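Long-range contacts in Ton_1535 (Thermococcus onnurineus, PDB 3ZPJ), which is of unknown function but folds as an all-helical alpha-solenoid, a right-handed superhelix of antiparallel helix pairs interrupted by a left-handed helical turn: residues A76-A81 / N98-E103; M115-L120 / F137-D142; T143-E148 / D156-I161; D163-A168 / Y181-D186; E201-L206 / A221-K226. One frame throughout, in Å; residues are numbered along the deposited sequence.

Contact 1: residues A76-A81 / N98-E103; sequences AYSIIA and NRAIDE
Tyr77 and Arg99 both hold CG anti to the carbonyl carbon (chi1 -77° and -66°), and from these positions the tyrosine ring runs out against the arginine's aliphatic stem. They join two successive helices of the alpha-solenoid, 70-86 and 90-104, which form an antiparallel hairpin whose local axes come within 8.4 Å. The ring takes Arg99 over one face and Glu103 at its edge. Arg99 CB sits over that face of the Tyr77 ring, 4.0 Å from its centroid, a CH-pi contact, and Arg99 CD continues above the same ring, offset toward its rim. Glu103, one turn further on, brings CG to 4.0 Å from Tyr77 CE2. Arg99 thus offers its methylenes to the ring, while its NE pairs with Asp95 in a salt bridge and its charge lies against Phe96 in a cation-pi contact. At the root of the ring, Tyr77 CB meets Ala100 CB, whose small size lets the backbones approach to 5.4 Å between the CA atoms of Tyr77 and Ala100. Replacing Tyr77 with an alanine would probably leave the Arg99 stem and Glu103 CG without their aromatic support and open a gap between the helices. Beside Tyr77, Ser78 OG, hydrogen-bonded to Ala74 O, touches Ala100 CB at 3.6 Å.

Contact 2: residues M115-L120 / F137-D142; sequences MVLSTL and FNIAFD
Leu117 faces Ala140 and Ser118 faces Phe137 where helices 110-126 and 130-146 run antiparallel, their local axes 8.1 Å apart at an angle of 168° between N-to-C directions. A small residue at the crossing allows close approach, and Ala140 supplies one: its CB lies 3.5 Å from Leu117 CB and also rests near the backbone N of Ser118. Leu117 then carries the contact outward, with CD1 over Ala140 CA and 4.2 Å from Ile139 CG2 at the exposed margin. On the other flank Phe137 lays its ring beside Ser118. Ring atom CE1 comes 3.4 Å from Ser118 O and 3.8 Å from Ser118 CB, the carbonyl oxygen approaching the ring obliquely. With its OG between the backbone N and the carbonyl carbon (chi1 43°), Ser118 turns its hydroxyl back to its own helix, where Gly114 O and Met115 O both lie within reach of its one proton, and offers CB to the phenylalanine. Further along the solenoid, Leu164 and Leu165 of helix 151-170 pack on Phe137. Apolar packing therefore does most of the joining, with one carbonyl oxygen against a ring, and the serine hydroxyl is satisfied within its own helix, so it can be buried.

Contact 3: residues T143-E148 / D156-I161; sequences TIIGAE and DGILRI
Ile144 meets Ile158 flank to flank, the two branched side chains sliding past each other in opposite directions so that the first bump, Ile144 CG2, settles 3.5 Å from Ile158 CG1. The second bump is the other arm of Ile144. Its CG1 stands anti to the carbonyl carbon (chi1 -69°) and the chain continues extended, carrying CD1 over the backbone of Gly157, 3.7 Å from the glycine C atom. Gly157 provides the hollow: a beta carbon built on it would lie toward this methyl and very close to it. Beyond the glycine, the same CD1 meets Ile161 CD1 tip to tip at 3.9 Å. In the alpha-solenoid, this lies near the turn between helix 130-146 and helix 151-170, and four isoleucines pack between the two helices. Ile158 also has a bump at its end, CD1, which reaches beside Ile144 CG2 and lies 3.8 Å from Ile145 CD1, the side chains of Ile145 and Ile158 crossing at a slant; Ile145 lies at the exposed border of the patch. A glycine in place of Ile144 would probably leave the hollow over Gly157 unfilled and deprive Ile158 and Ile161 of their common partner. From the same helix as Ile144, Phe141 packs on Ile158, and Phe137 and Ala140 on Ile161; Ile187 of helix 174-190 touches both Ile158 and Ile161.

Contact 4: residues D163-A168 / Y181-D186; sequences DLLEKA and YKMAFD
Leu165 lies against Met183 and Ala184, and its course shows how one side chain can span a helix pair. At its root, Leu165 CB meets Ala184 CB at 3.9 Å, where the CA atoms of these two residues are 5.6 Å apart. CG stands anti to the carbonyl carbon (chi1 -80°), from where the two methyls part. CD1 follows the stem of Met183, 3.6 Å from Met183 CB and nearly as close to CG and SD. CD2 meets Met183 CE at 4.0 Å and, a little further off, SD. The two chains cross at about a right angle, the methionine bending at its end. The same Ala184 CB also nears Glu166 N, and about a turn back from Ala184 the edge of the Tyr181 ring presents CE1 to Glu166 O at 3.7 Å. The tyrosine hydroxyl is hydrogen-bonded to Asp170, at the end of helix 151-170, and to Arg219. Helices 151-170 and 174-190 here run antiparallel, at 153° between their local N-to-C directions, as an alpha-solenoid hairpin. Helix 130-146 packs on one flank, through Leu134 and Asn138 against Met183, and helix 194-209 on another, where Ile199 and Val200 meet Glu166 and Ile204 meets Tyr181.

Contact 5: residues E201-L206 / A221-K226; sequences EKKIEL and ALLKGK
Leu206 and Leu223 form the apolar part of this contact, with Leu206 CD2 3.9 Å from Leu223 CD1. The other methyl of Leu206 serves a second partner, CD1 lying 4.0 Å from Leu222 CD1, so that one leucine fork straddles two consecutive leucines. Its CG anti to the backbone N (chi1 171°) sends that fork across to helix 216-223. A second kind of interaction is the packing of lysine methylenes on leucine. The extended chain of Lys202 brings CE to 3.8 Å from Leu223 CD1, and that of Lys203, crossing Leu223 at about a right angle, brings CE to 3.6 Å from Leu223 CD2. Charge is handled apart from this patch: Lys203 NZ makes salt bridges with Glu166 and Asp170 of helix 151-170, which probably help to fix the course of its methylenes past Leu223. Trp253 of helix 240-256 also packs on Lys202 and Leu206. The backbone itself supplies the last element. Gly225 is the first residue to leave helical backbone angles, its positive phi accompanying bonds from Gly225 N to Leu222 O and from Lys226 N to Ala221 O, the Schellman motif that closes many helix C-termini, with Lys226 at the N-cap position of helix 227-237.

From the N terminus, the chain closes its loops in series, and none of these contacts nests in or crosses another. Contact 1 closes the hairpin of helices 70-86 and 90-104, and contact 2 that of 110-126 and 130-146; Leu120 of contact 2 packs on Ser78, Ala100 and Ile101 of contact 1. Contacts 2 and 3 share helix 130-146, with Met115 of the former on Gly157 of the latter, and contact 3 closes the short turn into helix 151-170. That helix continues into contact 4, which pairs it with 174-190. Contact 5 joins 194-209 to 216-223 and is tied back to contact 4 by a salt bridge and by Phe185 packed on Glu201.

Contact 1: residues A76-A81 / N98-E103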
# COMPACT_ATOMS: atom_id res chain seq x y z
N ALA A 76 -8.33 21.98 -5.91
CA ALA A 76 -7.16 22.84 -5.73
C ALA A 76 -6.71 22.88 -4.26
O ALA A 76 -5.52 22.70 -3.95
CB ALA A 76 -7.44 24.24 -6.25
N TYR A 77 -7.67 23.10 -3.37
CA TYR A 77 -7.41 23.08 -1.94
C TYR A 77 -6.84 21.73 -1.49
O TYR A 77 -5.99 21.68 -0.59
CB TYR A 77 -8.70 23.36 -1.17
CG TYR A 77 -9.13 24.81 -1.13
CD1 TYR A 77 -8.21 25.84 -1.25
CD2 TYR A 77 -10.47 25.15 -0.95
CE1 TYR A 77 -8.60 27.17 -1.20
CE2 TYR A 77 -10.88 26.47 -0.89
CZ TYR A 77 -9.94 27.48 -1.02
OH TYR A 77 -10.36 28.79 -0.96
N SER A 78 -7.29 20.65 -2.11
CA SER A 78 -6.78 19.30 -1.79
C SER A 78 -5.34 19.15 -2.20
O SER A 78 -4.52 18.62 -1.44
CB SER A 78 -7.59 18.22 -2.49
OG SER A 78 -8.90 18.18 -1.98
N ILE A 79 -5.03 19.61 -3.40
CA ILE A 79 -3.66 19.61 -3.91
C ILE A 79 -2.73 20.39 -2.97
O ILE A 79 -1.67 19.90 -2.57
CB ILE A 79 -3.61 20.16 -5.33
CG1 ILE A 79 -4.53 19.30 -6.21
CG2 ILE A 79 -2.17 20.19 -5.88
CD1 ILE A 79 -4.52 19.67 -7.68
N ILE A 80 -3.15 21.58 -2.59
CA ILE A 80 -2.39 22.39 -1.66
C ILE A 80 -2.25 21.68 -0.31
O ILE A 80 -1.19 21.69 0.31
CB ILE A 80 -3.08 23.76 -1.48
CG1 ILE A 80 -2.96 24.56 -2.78
CG2 ILE A 80 -2.52 24.50 -0.27
CD1 ILE A 80 -3.84 25.78 -2.86
N ALA A 81 -3.34 21.04 0.12
CA ALA A 81 -3.40 20.38 1.42
C ALA A 81 -2.42 19.22 1.56
O ALA A 81 -1.75 19.10 2.57
CB ALA A 81 -4.81 19.89 1.70
N ASN A 98 -10.09 20.97 5.28
CA ASN A 98 -11.39 21.42 5.72
C ASN A 98 -12.02 22.40 4.76
O ASN A 98 -13.25 22.42 4.59
CB ASN A 98 -11.31 22.01 7.12
CG ASN A 98 -11.32 20.95 8.19
OD1 ASN A 98 -12.16 20.05 8.17
ND2 ASN A 98 -10.38 21.04 9.12
N ARG A 99 -11.19 23.21 4.12
CA ARG A 99 -11.68 24.09 3.09
C ARG A 99 -12.20 23.24 1.93
O ARG A 99 -13.28 23.49 1.41
CB ARG A 99 -10.60 25.07 2.61
CG ARG A 99 -10.16 26.07 3.67
CD ARG A 99 -9.34 27.20 3.05
NE ARG A 99 -8.43 27.81 4.01
CZ ARG A 99 -7.78 28.96 3.81
NH1 ARG A 99 -7.96 29.64 2.68
NH2 ARG A 99 -6.97 29.42 4.75
N ALA A 100 -11.43 22.22 1.57
CA ALA A 100 -11.84 21.30 0.50
C ALA A 100 -13.20 20.67 0.79
O ALA A 100 -14.11 20.75 -0.04
CB ALA A 100 -10.77 20.22 0.26
N ILE A 101 -13.34 20.08 1.97
CA ILE A 101 -14.62 19.57 2.46
C ILE A 101 -15.77 20.58 2.31
O ILE A 101 -16.84 20.25 1.80
CB ILE A 101 -14.53 19.18 3.96
CG1 ILE A 101 -13.66 17.94 4.16
CG2 ILE A 101 -15.93 18.99 4.57
CD1 ILE A 101 -14.15 16.76 3.43
N ASP A 102 -15.56 21.81 2.79
CA ASP A 102 -16.63 22.81 2.76
C ASP A 102 -17.11 23.09 1.34
O ASP A 102 -18.31 23.19 1.10
CB ASP A 102 -16.19 24.12 3.38
CG ASP A 102 -15.95 24.00 4.86
OD1 ASP A 102 -16.63 23.17 5.50
OD2 ASP A 102 -15.07 24.73 5.36
N GLU A 103 -16.16 23.21 0.43
CA GLU A 103 -16.46 23.43 -0.99
C GLU A 103 -17.19 22.25 -1.62
O GLU A 103 -18.14 22.44 -2.38
CB GLU A 103 -15.18 23.76 -1.75
CG GLU A 103 -14.55 25.07 -1.31
CD GLU A 103 -15.43 26.27 -1.62
OE1 GLU A 103 -16.13 26.22 -2.66
OE2 GLU A 103 -15.43 27.24 -0.84

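Contact 2: residues M115-L120 / F137-D142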
# COMPACT_ATOMS: atom_id res chain seq x y z
N MET A 115 -17.51 12.41 -6.65
CA MET A 115 -16.28 12.38 -7.42
C MET A 115 -15.22 13.25 -6.79
O MET A 115 -14.06 12.85 -6.61
CB MET A 115 -16.55 12.87 -8.84
CG MET A 115 -17.46 11.96 -9.65
SD MET A 115 -16.60 10.48 -10.19
CE MET A 115 -17.07 10.55 -11.91
N VAL A 116 -15.62 14.47 -6.45
CA VAL A 116 -14.74 15.41 -5.79
C VAL A 116 -14.30 14.85 -4.45
O VAL A 116 -13.13 14.91 -4.12
CB VAL A 116 -15.44 16.77 -5.60
CG1 VAL A 116 -14.69 17.63 -4.61
CG2 VAL A 116 -15.59 17.48 -6.94
N LEU A 117 -15.22 14.26 -3.68
CA LEU A 117 -14.82 13.71 -2.38
C LEU A 117 -13.73 12.63 -2.47
O LEU A 117 -12.81 12.58 -1.64
CB LEU A 117 -16.01 13.17 -1.60
CG LEU A 117 -16.96 14.28 -1.20
CD1 LEU A 117 -18.16 13.69 -0.50
CD2 LEU A 117 -16.22 15.23 -0.29
N SER A 118 -13.81 11.79 -3.49
CA SER A 118 -12.86 10.68 -3.58
C SER A 118 -11.48 11.17 -3.98
O SER A 118 -10.48 10.53 -3.67
CB SER A 118 -13.37 9.59 -4.54
OG SER A 118 -13.91 10.17 -5.71
N THR A 119 -11.43 12.31 -4.68
CA THR A 119 -10.18 12.97 -5.06
C THR A 119 -9.53 13.51 -3.80
O THR A 119 -8.33 13.36 -3.57
CB THR A 119 -10.44 14.16 -6.04
OG1 THR A 119 -10.83 13.66 -7.32
CG2 THR A 119 -9.18 15.01 -6.23
N LEU A 120 -10.35 14.16 -3.00
CA LEU A 120 -9.93 14.71 -1.73
C LEU A 120 -9.49 13.58 -0.80
O LEU A 120 -8.49 13.69 -0.11
CB LEU A 120 -11.09 15.49 -1.14
CG LEU A 120 -11.28 15.88 0.32
CD1 LEU A 120 -10.02 16.34 1.00
CD2 LEU A 120 -12.34 16.99 0.35
N PHE A 137 -13.55 8.53 1.67
CA PHE A 137 -13.89 7.63 0.58
C PHE A 137 -15.27 7.04 0.82
O PHE A 137 -16.06 6.90 -0.11
CB PHE A 137 -12.86 6.49 0.44
CG PHE A 137 -11.72 6.79 -0.49
CD1 PHE A 137 -11.95 7.08 -1.83
CD2 PHE A 137 -10.40 6.73 -0.04
CE1 PHE A 137 -10.90 7.33 -2.71
CE2 PHE A 137 -9.33 6.99 -0.91
CZ PHE A 137 -9.58 7.29 -2.25
N ASN A 138 -15.56 6.70 2.07
CA ASN A 138 -16.83 6.09 2.42
C ASN A 138 -17.99 7.05 2.30
O ASN A 138 -19.07 6.66 1.86
CB ASN A 138 -16.78 5.49 3.82
CG ASN A 138 -16.23 4.08 3.82
OD1 ASN A 138 -15.07 3.85 4.13
ND2 ASN A 138 -17.06 3.14 3.41
N ILE A 139 -17.77 8.30 2.70
CA ILE A 139 -18.76 9.35 2.49
C ILE A 139 -18.95 9.55 0.98
O ILE A 139 -20.09 9.67 0.50
CB ILE A 139 -18.33 10.70 3.11
CG1 ILE A 139 -17.92 10.53 4.57
CG2 ILE A 139 -19.46 11.73 2.99
CD1 ILE A 139 -18.85 9.70 5.38
N ALA A 140 -17.85 9.56 0.23
CA ALA A 140 -17.95 9.75 -1.21
C ALA A 140 -18.85 8.66 -1.76
O ALA A 140 -19.81 8.95 -2.46
CB ALA A 140 -16.59 9.72 -1.88
N PHE A 141 -18.55 7.42 -1.38
CA PHE A 141 -19.34 6.26 -1.81
C PHE A 141 -20.81 6.34 -1.40
O PHE A 141 -21.68 6.10 -2.24
CB PHE A 141 -18.70 4.97 -1.29
CG PHE A 141 -19.46 3.70 -1.65
CD1 PHE A 141 -19.34 3.12 -2.91
CD2 PHE A 141 -20.28 3.07 -0.72
CE1 PHE A 141 -20.03 1.95 -3.22
CE2 PHE A 141 -20.95 1.90 -1.02
CZ PHE A 141 -20.82 1.34 -2.28
N ASP A 142 -21.08 6.69 -0.14
CA ASP A 142 -22.45 6.84 0.34
C ASP A 142 -23.18 7.93 -0.45
O ASP A 142 -24.37 7.86 -0.64
CB ASP A 142 -22.51 7.20 1.83
CG ASP A 142 -21.87 6.16 2.74
OD1 ASP A 142 -21.75 4.98 2.35
OD2 ASP A 142 -21.48 6.53 3.87

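Contact 3: residues T143-E148 / D156-I161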
# COMPACT_ATOMS: atom_id res chain seq x y z
N THR A 143 -22.44 8.95 -0.88
CA THR A 143 -23.04 10.07 -1.57
C THR A 143 -23.58 9.63 -2.92
O THR A 143 -24.69 10.00 -3.30
CB THR A 143 -22.04 11.22 -1.77
OG1 THR A 143 -21.53 11.61 -0.50
CG2 THR A 143 -22.72 12.43 -2.43
N ILE A 144 -22.80 8.83 -3.64
CA ILE A 144 -23.21 8.39 -4.96
C ILE A 144 -24.33 7.35 -4.85
O ILE A 144 -25.44 7.54 -5.39
CB ILE A 144 -22.04 7.84 -5.75
CG1 ILE A 144 -21.09 8.98 -6.11
CG2 ILE A 144 -22.53 7.13 -7.01
CD1 ILE A 144 -19.81 8.52 -6.77
N ILE A 145 -24.06 6.29 -4.12
CA ILE A 145 -25.04 5.22 -3.92
C ILE A 145 -26.41 5.69 -3.38
O ILE A 145 -27.43 5.06 -3.62
CB ILE A 145 -24.50 4.13 -2.98
CG1 ILE A 145 -25.19 2.80 -3.24
CG2 ILE A 145 -24.66 4.54 -1.54
CD1 ILE A 145 -24.69 2.10 -4.48
N GLY A 146 -26.43 6.80 -2.65
CA GLY A 146 -27.68 7.23 -2.06
C GLY A 146 -28.47 8.13 -2.99
O GLY A 146 -29.66 8.37 -2.77
N ALA A 147 -27.80 8.63 -4.03
CA ALA A 147 -28.40 9.58 -4.96
C ALA A 147 -29.56 8.95 -5.72
O ALA A 147 -29.63 7.73 -5.87
CB ALA A 147 -27.36 10.11 -5.92
N GLU A 148 -30.47 9.80 -6.20
CA GLU A 148 -31.68 9.30 -6.82
C GLU A 148 -31.65 9.45 -8.33
O GLU A 148 -32.64 9.87 -8.93
CB GLU A 148 -32.91 10.01 -6.24
CG GLU A 148 -34.18 9.17 -6.32
CD GLU A 148 -35.43 9.98 -6.00
OE1 GLU A 148 -35.31 11.18 -5.69
OE2 GLU A 148 -36.54 9.41 -6.07
N ASP A 156 -20.48 4.55 -13.23
CA ASP A 156 -19.19 5.15 -13.55
C ASP A 156 -18.58 5.92 -12.37
O ASP A 156 -17.38 5.87 -12.15
CB ASP A 156 -19.29 6.05 -14.78
CG ASP A 156 -19.57 5.26 -16.06
OD1 ASP A 156 -19.84 4.04 -15.97
OD2 ASP A 156 -19.52 5.86 -17.15
N GLY A 157 -19.42 6.62 -11.61
CA GLY A 157 -18.95 7.32 -10.44
C GLY A 157 -18.29 6.38 -9.43
O GLY A 157 -17.19 6.64 -8.95
N ILE A 158 -18.97 5.28 -9.12
CA ILE A 158 -18.47 4.32 -8.16
C ILE A 158 -17.19 3.61 -8.63
O ILE A 158 -16.29 3.37 -7.83
CB ILE A 158 -19.58 3.35 -7.76
CG1 ILE A 158 -20.75 4.16 -7.20
CG2 ILE A 158 -19.09 2.39 -6.70
CD1 ILE A 158 -21.90 3.35 -6.69
N LEU A 159 -17.08 3.31 -9.93
CA LEU A 159 -15.86 2.67 -10.45
C LEU A 159 -14.68 3.62 -10.33
O LEU A 159 -13.54 3.21 -10.10
CB LEU A 159 -16.04 2.22 -11.92
CG LEU A 159 -16.98 1.03 -12.11
CD1 LEU A 159 -17.27 0.76 -13.56
CD2 LEU A 159 -16.38 -0.21 -11.45
N ARG A 160 -14.96 4.92 -10.46
CA ARG A 160 -13.89 5.89 -10.29
C ARG A 160 -13.38 5.94 -8.82
O ARG A 160 -12.21 6.15 -8.56
CB ARG A 160 -14.32 7.26 -10.79
CG ARG A 160 -13.28 8.35 -10.61
CD ARG A 160 -12.13 8.19 -11.58
NE ARG A 160 -11.20 9.31 -11.48
CZ ARG A 160 -9.94 9.29 -11.91
NH1 ARG A 160 -9.46 8.20 -12.48
NH2 ARG A 160 -9.18 10.36 -11.78
N ILE A 161 -14.28 5.72 -7.87
CA ILE A 161 -13.87 5.62 -6.47
C ILE A 161 -12.97 4.39 -6.32
O ILE A 161 -11.92 4.46 -5.69
CB ILE A 161 -15.08 5.47 -5.58
CG1 ILE A 161 -15.95 6.72 -5.72
CG2 ILE A 161 -14.67 5.27 -4.13
CD1 ILE A 161 -17.06 6.76 -4.68

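Contact 4: residues D163-A168 / Y181-D186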
# COMPACT_ATOMS: atom_id res chain seq x y z
N ASP A 163 -11.02 3.06 -8.63
CA ASP A 163 -9.70 3.37 -9.16
C ASP A 163 -8.90 4.16 -8.15
O ASP A 163 -7.72 3.88 -7.94
CB ASP A 163 -9.79 4.16 -10.47
CG ASP A 163 -10.33 3.35 -11.64
OD1 ASP A 163 -10.39 2.12 -11.54
OD2 ASP A 163 -10.71 3.96 -12.66
N LEU A 164 -9.53 5.14 -7.51
CA LEU A 164 -8.80 5.97 -6.56
C LEU A 164 -8.45 5.23 -5.25
O LEU A 164 -7.38 5.45 -4.67
CB LEU A 164 -9.54 7.29 -6.29
CG LEU A 164 -9.72 8.17 -7.54
CD1 LEU A 164 -10.66 9.34 -7.32
CD2 LEU A 164 -8.42 8.68 -8.01
N LEU A 165 -9.36 4.37 -4.79
CA LEU A 165 -9.10 3.56 -3.61
C LEU A 165 -7.84 2.75 -3.91
O LEU A 165 -6.89 2.74 -3.13
CB LEU A 165 -10.28 2.64 -3.29
CG LEU A 165 -11.47 3.26 -2.57
CD1 LEU A 165 -12.70 2.37 -2.72
CD2 LEU A 165 -11.18 3.49 -1.09
N GLU A 166 -7.81 2.13 -5.09
CA GLU A 166 -6.70 1.30 -5.51
C GLU A 166 -5.38 2.06 -5.56
O GLU A 166 -4.36 1.58 -5.08
CB GLU A 166 -6.98 0.60 -6.85
CG GLU A 166 -5.88 -0.39 -7.24
CD GLU A 166 -6.04 -0.96 -8.64
OE1 GLU A 166 -6.95 -0.51 -9.38
OE2 GLU A 166 -5.24 -1.85 -9.01
N LYS A 167 -5.41 3.27 -6.12
CA LYS A 167 -4.18 4.05 -6.24
C LYS A 167 -3.69 4.53 -4.87
O LYS A 167 -2.49 4.58 -4.61
CB LYS A 167 -4.35 5.21 -7.23
CG LYS A 167 -3.17 6.19 -7.27
CD LYS A 167 -2.20 5.88 -8.36
CE LYS A 167 -1.07 6.92 -8.44
NZ LYS A 167 -1.34 8.10 -9.33
N ALA A 168 -4.62 4.85 -3.98
CA ALA A 168 -4.27 5.20 -2.61
C ALA A 168 -3.55 4.03 -1.96
O ALA A 168 -2.46 4.17 -1.42
CB ALA A 168 -5.52 5.57 -1.82
N TYR A 181 -7.63 -1.48 -0.54
CA TYR A 181 -7.73 -2.56 -1.50
C TYR A 181 -9.01 -3.39 -1.36
O TYR A 181 -9.62 -3.78 -2.36
CB TYR A 181 -6.54 -3.50 -1.35
CG TYR A 181 -5.23 -3.01 -1.90
CD1 TYR A 181 -5.17 -2.10 -2.96
CD2 TYR A 181 -4.03 -3.49 -1.38
CE1 TYR A 181 -3.91 -1.66 -3.46
CE2 TYR A 181 -2.80 -3.08 -1.87
CZ TYR A 181 -2.73 -2.18 -2.90
OH TYR A 181 -1.47 -1.82 -3.34
N LYS A 182 -9.43 -3.66 -0.13
CA LYS A 182 -10.65 -4.43 0.08
C LYS A 182 -11.87 -3.69 -0.48
O LYS A 182 -12.73 -4.31 -1.11
CB LYS A 182 -10.89 -4.73 1.56
CG LYS A 182 -9.70 -5.28 2.29
CD LYS A 182 -9.56 -6.77 2.16
CE LYS A 182 -8.68 -7.28 3.29
NZ LYS A 182 -9.17 -6.74 4.59
N MET A 183 -11.93 -2.37 -0.25
CA MET A 183 -13.06 -1.55 -0.74
C MET A 183 -13.07 -1.51 -2.27
O MET A 183 -14.10 -1.74 -2.91
CB MET A 183 -13.06 -0.13 -0.15
CG MET A 183 -14.45 0.52 -0.10
SD MET A 183 -14.64 2.15 0.65
CE MET A 183 -13.44 2.04 1.92
N ALA A 184 -11.89 -1.32 -2.86
CA ALA A 184 -11.78 -1.29 -4.31
C ALA A 184 -12.24 -2.63 -4.91
O ALA A 184 -13.04 -2.64 -5.86
CB ALA A 184 -10.35 -0.94 -4.75
N PHE A 185 -11.76 -3.74 -4.34
CA PHE A 185 -12.12 -5.05 -4.87
C PHE A 185 -13.61 -5.25 -4.78
O PHE A 185 -14.25 -5.74 -5.71
CB PHE A 185 -11.46 -6.21 -4.11
CG PHE A 185 -12.00 -7.56 -4.52
CD1 PHE A 185 -11.52 -8.20 -5.65
CD2 PHE A 185 -13.03 -8.17 -3.80
CE1 PHE A 185 -12.01 -9.44 -6.06
CE2 PHE A 185 -13.54 -9.40 -4.21
CZ PHE A 185 -13.03 -10.05 -5.33
N ASP A 186 -14.14 -4.94 -3.61
CA ASP A 186 -15.57 -4.98 -3.38
C ASP A 186 -16.34 -4.25 -4.48
O ASP A 186 -17.34 -4.75 -5.00
CB ASP A 186 -15.88 -4.36 -2.02
CG ASP A 186 -16.81 -5.19 -1.21
OD1 ASP A 186 -16.31 -6.06 -0.47
OD2 ASP A 186 -18.04 -4.98 -1.32

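Contact 5: residues E201-L206 / A221-K226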
# COMPACT_ATOMS: atom_id res chain seq x y z
N GLU A 201 -7.30 -8.22 -6.45
CA GLU A 201 -7.22 -9.45 -5.68
C GLU A 201 -5.74 -9.85 -5.53
O GLU A 201 -5.28 -10.17 -4.44
CB GLU A 201 -8.05 -10.53 -6.39
CG GLU A 201 -7.89 -11.95 -5.86
CD GLU A 201 -8.90 -12.89 -6.53
OE1 GLU A 201 -9.80 -12.39 -7.23
OE2 GLU A 201 -8.79 -14.12 -6.36
N LYS A 202 -5.00 -9.78 -6.64
CA LYS A 202 -3.57 -10.06 -6.63
C LYS A 202 -2.79 -9.08 -5.74
O LYS A 202 -1.90 -9.49 -5.01
CB LYS A 202 -3.02 -10.10 -8.06
CG LYS A 202 -1.58 -10.53 -8.16
CD LYS A 202 -1.20 -10.72 -9.60
CE LYS A 202 0.30 -10.77 -9.77
NZ LYS A 202 0.67 -10.70 -11.21
N LYS A 203 -3.14 -7.79 -5.77
CA LYS A 203 -2.44 -6.82 -4.90
C LYS A 203 -2.71 -7.09 -3.41
O LYS A 203 -1.93 -6.69 -2.53
CB LYS A 203 -2.80 -5.37 -5.26
CG LYS A 203 -2.32 -4.94 -6.65
CD LYS A 203 -2.73 -3.51 -6.96
CE LYS A 203 -2.05 -2.97 -8.22
NZ LYS A 203 -2.66 -1.66 -8.68
N ILE A 204 -3.81 -7.78 -3.13
CA ILE A 204 -4.14 -8.11 -1.74
C ILE A 204 -3.31 -9.31 -1.26
O ILE A 204 -2.79 -9.28 -0.13
CB ILE A 204 -5.63 -8.39 -1.58
CG1 ILE A 204 -6.42 -7.07 -1.71
CG2 ILE A 204 -5.90 -9.04 -0.23
CD1 ILE A 204 -7.93 -7.25 -1.89
N GLU A 205 -3.16 -10.34 -2.10
CA GLU A 205 -2.30 -11.47 -1.73
C GLU A 205 -0.87 -10.96 -1.55
O GLU A 205 -0.18 -11.35 -0.62
CB GLU A 205 -2.27 -12.57 -2.79
CG GLU A 205 -3.60 -13.23 -3.12
CD GLU A 205 -3.45 -14.30 -4.21
OE1 GLU A 205 -2.45 -15.06 -4.17
OE2 GLU A 205 -4.31 -14.38 -5.12
N LEU A 206 -0.45 -10.07 -2.44
CA LEU A 206 0.88 -9.52 -2.36
C LEU A 206 1.03 -8.70 -1.08
O LEU A 206 1.96 -8.93 -0.32
CB LEU A 206 1.19 -8.69 -3.61
CG LEU A 206 2.47 -7.85 -3.61
CD1 LEU A 206 3.68 -8.65 -3.16
CD2 LEU A 206 2.70 -7.32 -5.02
N ALA A 221 7.54 -3.08 -7.17
CA ALA A 221 8.57 -3.81 -7.87
C ALA A 221 8.20 -5.29 -8.00
O ALA A 221 8.40 -5.90 -9.06
CB ALA A 221 9.92 -3.66 -7.16
N LEU A 222 7.65 -5.86 -6.93
CA LEU A 222 7.34 -7.29 -6.92
C LEU A 222 6.28 -7.61 -7.95
O LEU A 222 6.37 -8.62 -8.66
CB LEU A 222 6.86 -7.71 -5.53
CG LEU A 222 8.03 -7.72 -4.54
CD1 LEU A 222 7.60 -8.15 -3.15
CD2 LEU A 222 9.13 -8.66 -5.07
N LEU A 223 5.29 -6.72 -8.05
CA LEU A 223 4.18 -6.91 -8.97
C LEU A 223 4.68 -6.92 -10.42
O LEU A 223 4.19 -7.68 -11.25
CB LEU A 223 3.11 -5.82 -8.72
CG LEU A 223 1.74 -6.08 -9.31
CD1 LEU A 223 1.09 -7.26 -8.61
CD2 LEU A 223 0.87 -4.82 -9.19
N LYS A 224 5.67 -6.09 -10.72
CA LYS A 224 6.31 -6.07 -12.04
C LYS A 224 7.24 -7.25 -12.22
O LYS A 224 7.78 -7.43 -13.30
CB LYS A 224 7.19 -4.82 -12.23
CG LYS A 224 6.45 -3.50 -12.18
CD LYS A 224 7.43 -2.35 -12.42
CE LYS A 224 7.18 -1.22 -11.43
NZ LYS A 224 8.29 -0.21 -11.39
N GLY A 225 7.49 -8.01 -11.16
CA GLY A 225 8.50 -9.06 -11.23
C GLY A 225 9.94 -8.57 -11.21
O GLY A 225 10.86 -9.27 -11.64
N LYS A 226 10.16 -7.35 -10.73
CA LYS A 226 11.54 -6.86 -10.61
C LYS A 226 12.08 -7.28 -9.25
O LYS A 226 12.30 -6.45 -8.36
CB LYS A 226 11.62 -5.33 -10.79
CG LYS A 226 11.14 -4.78 -12.16
CD LYS A 226 11.43 -5.70 -13.35
CE LYS A 226 10.70 -5.21 -14.62
NZ LYS A 226 10.78 -6.17 -15.78